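Local coordinates for protein putative fimbrium tip subunit Fim1F (Parabacteroides distasonis, PDB 3R4R) that is a putative component of the fimbrium tip, part of the surface filaments that mediate cell adhesion and biofilm formation, at residues A[170-176]-A[265-271]. Residues are numbered along the deposited sequence; the frame is centred on the assembly and turned at random.
Sequences AKIEYTG and NYYRIKG
K171 and E173 meet Y266 on one face of a parallel strand pair in the Fim1F C-terminal domain, a transthyretin-like beta fold. The extended K171 chain lies over one face of the Y266 ring: K171 CD comes 3.6 Å from Y266 CD1, and K171 NZ stands 4.3 Å from the Y266 ring centroid, only 8° off its normal, which meets the criterion for a cation-pi contact. The same NZ forms a salt bridge with E41. With CG anti to the backbone N and the chain extended, E173 brings OE1 to the rim of that ring, where Y266 OH donates to it at 2.5 Å; carboxylate and ring planes differ by 16°. R268 NE approaches the same OE1 at 3.6 Å, a long salt bridge, and gives a weak bond to Y266 OH. A phenylalanine at Y266 would keep the ring beneath K171 but would probably leave E173 OE1 without its hydroxyl donor, the carboxylate then freer to turn.

On the reverse face, I172 CG2 meets I269 CD1 at 4.0 Å, and W280 and L282 of strand 278-284 touch I269. Between the two faces the backbones are joined directly: K171 N and E173 N give to N265 O and Y267 O, while Y267 N and I269 N give back to K171 O and E173 O, the alternation of a parallel pair. The other edge of 170-176 bonds antiparallel to strand 228-232 (A170 with T231, I172 with F229). Farther along, I269 O accepts two donors from the same face of its plane, T175 N at 2.9 Å and, 56° out of that plane, T175 OG1 at 3.2 Å.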
loop_
_atom_site.group_PDB
_atom_site.type_symbol
_atom_site.label_atom_id
_atom_site.label_comp_id
_atom_site.label_asym_id
_atom_site.label_seq_id
_atom_site.Cartn_x
_atom_site.Cartn_y
_atom_site.Cartn_z
ATOM N N ALA A 170 -5.169 0.818 -2.860
ATOM C CA ALA A 170 -5.474 1.511 -4.101
ATOM C C ALA A 170 -6.058 2.887 -3.773
ATOM O O ALA A 170 -6.757 3.016 -2.764
ATOM C CB ALA A 170 -6.431 0.695 -4.941
ATOM N N LYS A 171 -5.733 3.916 -4.583
ATOM C CA LYS A 171 -6.249 5.270 -4.417
ATOM C C LYS A 171 -7.352 5.504 -5.457
ATOM O O LYS A 171 -7.149 5.265 -6.650
ATOM C CB LYS A 171 -5.102 6.298 -4.535
ATOM C CG LYS A 171 -5.520 7.782 -4.416
ATOM C CD LYS A 171 -4.316 8.706 -4.661
ATOM C CE LYS A 171 -4.676 10.167 -4.635
ATOM N NZ LYS A 171 -3.477 11.023 -4.847
ATOM N N ILE A 172 -8.533 5.926 -4.996
ATOM C CA ILE A 172 -9.694 6.137 -5.895
ATOM C C ILE A 172 -10.222 7.569 -5.741
ATOM O O ILE A 172 -10.574 7.978 -4.633
ATOM C CB ILE A 172 -10.847 5.098 -5.641
ATOM C CG1 ILE A 172 -10.345 3.627 -5.615
ATOM C CG2 ILE A 172 -12.008 5.289 -6.647
ATOM C CD1 ILE A 172 -11.459 2.622 -5.178
ATOM N N GLU A 173 -10.274 8.326 -6.856
ATOM C CA GLU A 173 -10.820 9.681 -6.877
ATOM C C GLU A 173 -12.100 9.744 -7.742
ATOM O O GLU A 173 -12.034 9.486 -8.937
ATOM C CB GLU A 173 -9.773 10.689 -7.399
ATOM C CG GLU A 173 -10.278 12.137 -7.382
ATOM C CD GLU A 173 -9.394 13.234 -7.954
ATOM O OE1 GLU A 173 -8.396 12.915 -8.640
ATOM O OE2 GLU A 173 -9.734 14.424 -7.754
ATOM N N TYR A 174 -13.253 10.064 -7.148
ATOM C CA TYR A 174 -14.486 10.297 -7.916
ATOM C C TYR A 174 -14.443 11.747 -8.386
ATOM O O TYR A 174 -14.348 12.646 -7.550
ATOM C CB TYR A 174 -15.760 9.961 -7.113
ATOM C CG TYR A 174 -17.037 10.521 -7.713
ATOM C CD1 TYR A 174 -17.618 9.937 -8.835
ATOM C CD2 TYR A 174 -17.694 11.593 -7.123
ATOM C CE1 TYR A 174 -18.807 10.429 -9.373
ATOM C CE2 TYR A 174 -18.881 12.098 -7.656
ATOM C CZ TYR A 174 -19.438 11.510 -8.779
ATOM O OH TYR A 174 -20.599 12.013 -9.311
ATOM N N THR A 175 -14.438 11.976 -9.713
ATOM C CA THR A 175 -14.260 13.321 -10.268
ATOM C C THR A 175 -15.581 13.930 -10.814
ATOM O O THR A 175 -15.536 15.022 -11.380
ATOM C CB THR A 175 -13.204 13.304 -11.385
ATOM O OG1 THR A 175 -13.579 12.370 -12.409
ATOM C CG2 THR A 175 -11.814 12.978 -10.856
ATOM N N GLY A 176 -16.729 13.297 -10.555
ATOM C CA GLY A 176 -18.023 13.843 -10.943
ATOM C C GLY A 176 -18.655 13.234 -12.166
ATOM O O GLY A 176 -18.203 12.194 -12.657
ATOM N N ASN A 265 -1.911 1.573 -7.190
ATOM C CA ASN A 265 -2.445 2.272 -8.355
ATOM C C ASN A 265 -3.388 3.420 -7.940
ATOM O O ASN A 265 -3.953 3.386 -6.848
ATOM C CB ASN A 265 -3.178 1.303 -9.287
ATOM C CG ASN A 265 -2.295 0.304 -9.995
ATOM O OD1 ASN A 265 -1.687 0.594 -11.025
ATOM N ND2 ASN A 265 -2.254 -0.904 -9.488
ATOM N N TYR A 266 -3.523 4.436 -8.804
ATOM C CA TYR A 266 -4.387 5.611 -8.611
ATOM C C TYR A 266 -5.416 5.616 -9.735
ATOM O O TYR A 266 -5.074 5.509 -10.907
ATOM C CB TYR A 266 -3.549 6.914 -8.533
ATOM C CG TYR A 266 -4.255 8.262 -8.640
ATOM C CD1 TYR A 266 -5.518 8.463 -8.084
ATOM C CD2 TYR A 266 -3.591 9.375 -9.151
ATOM C CE1 TYR A 266 -6.149 9.707 -8.150
ATOM C CE2 TYR A 266 -4.200 10.627 -9.201
ATOM C CZ TYR A 266 -5.482 10.793 -8.705
ATOM O OH TYR A 266 -6.052 12.051 -8.789
ATOM N N TYR A 267 -6.693 5.663 -9.346
ATOM C CA TYR A 267 -7.838 5.601 -10.238
ATOM C C TYR A 267 -8.712 6.834 -10.142
ATOM O O TYR A 267 -8.788 7.458 -9.082
ATOM C CB TYR A 267 -8.688 4.371 -9.899
ATOM C CG TYR A 267 -7.936 3.057 -9.998
ATOM C CD1 TYR A 267 -7.751 2.429 -11.227
ATOM C CD2 TYR A 267 -7.430 2.428 -8.859
ATOM C CE1 TYR A 267 -7.047 1.230 -11.328
ATOM C CE2 TYR A 267 -6.723 1.226 -8.949
ATOM C CZ TYR A 267 -6.541 0.626 -10.187
ATOM O OH TYR A 267 -5.853 -0.556 -10.312
ATOM N N ARG A 268 -9.379 7.175 -11.252
ATOM C CA ARG A 268 -10.366 8.247 -11.323
ATOM C C ARG A 268 -11.676 7.707 -11.922
ATOM O O ARG A 268 -11.658 7.083 -12.984
ATOM C CB ARG A 268 -9.881 9.484 -12.115
ATOM C CG ARG A 268 -8.648 10.205 -11.561
ATOM C CD ARG A 268 -8.507 11.552 -12.231
ATOM N NE ARG A 268 -7.221 12.207 -11.988
ATOM C CZ ARG A 268 -6.310 12.451 -12.928
ATOM N NH1 ARG A 268 -6.557 12.150 -14.201
ATOM N NH2 ARG A 268 -5.173 13.057 -12.614
ATOM N N ILE A 269 -12.807 7.951 -11.228
ATOM C CA ILE A 269 -14.148 7.561 -11.670
ATOM C C ILE A 269 -14.852 8.823 -12.135
ATOM O O ILE A 269 -15.118 9.750 -11.364
ATOM C CB ILE A 269 -14.985 6.779 -10.617
ATOM C CG1 ILE A 269 -14.257 5.494 -10.174
ATOM C CG2 ILE A 269 -16.380 6.461 -11.162
ATOM C CD1 ILE A 269 -15.039 4.582 -9.197
ATOM N N LYS A 270 -15.163 8.815 -13.416
ATOM C CA LYS A 270 -15.830 9.865 -14.168
ATOM C C LYS A 270 -17.072 9.285 -14.848
ATOM O O LYS A 270 -17.031 8.159 -15.338
ATOM C CB LYS A 270 -14.817 10.436 -15.195
ATOM C CG LYS A 270 -15.301 11.540 -16.112
ATOM C CD LYS A 270 -14.247 11.958 -17.154
ATOM C CE LYS A 270 -13.008 12.600 -16.573
ATOM N NZ LYS A 270 -12.058 12.981 -17.648
ATOM N N GLY A 271 -18.157 10.058 -14.844
ATOM C CA GLY A 271 -19.418 9.694 -15.470
ATOM C C GLY A 271 -19.774 10.612 -16.618
ATOM O O GLY A 271 -19.449 11.807 -16.585
#